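Local coordinates for pacifastin-related serine protease inhibitor (Locusta migratoria, PDB 2VU8), which probably inhibits serine endopeptidases as one small, disulfide-linked pacifastin domain of a longer secreted protein, at residues 2-8 and 17-23. Sequence-based numbering, arbitrary orientation.
Sequences CTPGQTK and CTPTGIW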
# COMPACT_ATOMS: atom_id res chain seq x y z
N CYS B 2 20.01 -14.25 4.21
CA CYS B 2 20.33 -13.48 5.41
C CYS B 2 20.01 -14.30 6.66
O CYS B 2 19.32 -15.33 6.59
CB CYS B 2 19.54 -12.17 5.41
SG CYS B 2 17.75 -12.39 5.30
N THR B 3 20.54 -13.86 7.80
CA THR B 3 20.28 -14.53 9.06
C THR B 3 18.97 -13.99 9.61
O THR B 3 18.85 -12.78 9.80
CB THR B 3 21.44 -14.28 10.06
OG1 THR B 3 22.67 -14.77 9.52
CG2 THR B 3 21.24 -15.07 11.33
N PRO B 4 17.97 -14.85 9.83
CA PRO B 4 16.65 -14.42 10.32
C PRO B 4 16.71 -13.49 11.54
O PRO B 4 17.45 -13.76 12.48
CB PRO B 4 15.97 -15.74 10.68
CG PRO B 4 16.58 -16.72 9.79
CD PRO B 4 18.00 -16.30 9.54
N GLY B 5 15.95 -12.41 11.49
CA GLY B 5 15.89 -11.45 12.58
C GLY B 5 16.77 -10.24 12.36
O GLY B 5 16.58 -9.21 13.00
N GLN B 6 17.75 -10.34 11.47
CA GLN B 6 18.57 -9.17 11.13
C GLN B 6 17.73 -8.07 10.46
O GLN B 6 16.69 -8.34 9.90
CB GLN B 6 19.72 -9.56 10.23
CG GLN B 6 20.88 -10.15 10.98
CD GLN B 6 21.92 -10.72 10.07
OE1 GLN B 6 21.57 -11.34 9.06
NE2 GLN B 6 23.19 -10.54 10.40
N THR B 7 18.22 -6.84 10.54
CA THR B 7 17.59 -5.69 9.90
C THR B 7 18.59 -4.91 9.04
O THR B 7 19.80 -4.95 9.29
CB THR B 7 16.93 -4.76 10.96
OG1 THR B 7 17.86 -4.41 11.99
CG2 THR B 7 15.85 -5.49 11.71
N LYS B 8 18.07 -4.25 8.00
CA LYS B 8 18.83 -3.32 7.19
C LYS B 8 17.90 -2.29 6.55
O LYS B 8 16.69 -2.35 6.69
CB LYS B 8 19.65 -4.05 6.11
CG LYS B 8 18.87 -4.53 4.88
CD LYS B 8 19.81 -4.99 3.78
CE LYS B 8 19.09 -5.52 2.55
NZ LYS B 8 17.64 -5.78 2.76
N CYS B 17 14.90 -9.52 7.94
CA CYS B 17 15.20 -10.90 7.59
C CYS B 17 14.20 -11.84 8.24
O CYS B 17 14.18 -12.04 9.45
CB CYS B 17 16.62 -11.29 8.00
SG CYS B 17 17.14 -12.81 7.19
N THR B 18 13.35 -12.43 7.40
CA THR B 18 12.28 -13.30 7.84
C THR B 18 12.83 -14.70 8.18
O THR B 18 13.99 -15.01 7.88
CB THR B 18 11.19 -13.39 6.75
OG1 THR B 18 11.56 -14.34 5.74
CG2 THR B 18 11.01 -12.07 6.01
N PRO B 19 12.01 -15.53 8.83
CA PRO B 19 12.42 -16.91 9.18
C PRO B 19 12.92 -17.76 8.01
O PRO B 19 13.75 -18.65 8.22
CB PRO B 19 11.14 -17.51 9.72
CG PRO B 19 10.40 -16.39 10.26
CD PRO B 19 10.66 -15.24 9.34
N THR B 20 12.44 -17.49 6.80
CA THR B 20 12.84 -18.25 5.60
C THR B 20 14.14 -17.70 4.94
O THR B 20 14.49 -18.05 3.80
CB THR B 20 11.68 -18.26 4.59
OG1 THR B 20 11.16 -16.94 4.44
CG2 THR B 20 10.49 -19.04 5.11
N GLY B 21 14.85 -16.82 5.65
CA GLY B 21 16.16 -16.38 5.22
C GLY B 21 16.20 -15.42 4.06
O GLY B 21 17.18 -15.38 3.34
N ILE B 22 15.15 -14.63 3.88
CA ILE B 22 15.11 -13.62 2.82
C ILE B 22 14.69 -12.29 3.41
O ILE B 22 14.15 -12.25 4.50
CB ILE B 22 14.14 -14.03 1.67
CG1 ILE B 22 12.67 -13.97 2.12
CG2 ILE B 22 14.52 -15.39 1.11
CD1 ILE B 22 12.16 -15.22 2.77
N TRP B 23 14.94 -11.21 2.66
CA TRP B 23 14.61 -9.85 3.08
C TRP B 23 13.19 -9.43 2.66
O TRP B 23 12.87 -9.39 1.47
CB TRP B 23 15.57 -8.85 2.44
CG TRP B 23 16.97 -8.89 2.94
CD1 TRP B 23 18.07 -9.35 2.26
CD2 TRP B 23 17.46 -8.43 4.20
NE1 TRP B 23 19.20 -9.21 3.02
CE2 TRP B 23 18.85 -8.64 4.22
CE3 TRP B 23 16.86 -7.85 5.33
CZ2 TRP B 23 19.65 -8.30 5.31
CZ3 TRP B 23 17.64 -7.52 6.41
CH2 TRP B 23 19.03 -7.74 6.39
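The indole of Trp23 is a flat slab wedged between Cys2 and Lys8 in this pacifastin domain, a three-stranded antiparallel sheet cross-linked by disulfides. On one face the sulfur sits squarely over the five-membered ring, Cys2 SG lying 4.0 Å from its centroid. The opposite face carries the lysine chain: Lys8 CG rests 3.6 Å from Trp23 CH2; Lys8 CD and CE run on across the slab, and Lys8 NZ ends over the five-membered ring in a cation-pi contact. A fold at the last torsion (chi4 -14°) curls the ammonium group back onto the ring. An alanine in place of Trp23 would probably open a gap between disulfide and lysine chain and leave the ammonium group without its aromatic partner.

Over that first face, the Cys2–Cys17 disulfide ties residues 2-6, which include a type II turn, to the end of strand 13-17. Backbone hydrogen bonds flank this link: Cys2 N gives to Gly21 O, and Cys17 N to Gln6 O. The Pro4 ring is the second bump, its CB 3.5 Å from Thr18 O and its CG against Pro19 O, lying against the type I turn 18-21. Thr18 and Thr20 of that turn hydrogen-bond through their hydroxyls to the backbone of a chain of another protein in the assembly. Past the proline, Gly5 N meets Cys17 O at 2.7 Å in a nearly straight hydrogen bond (169°).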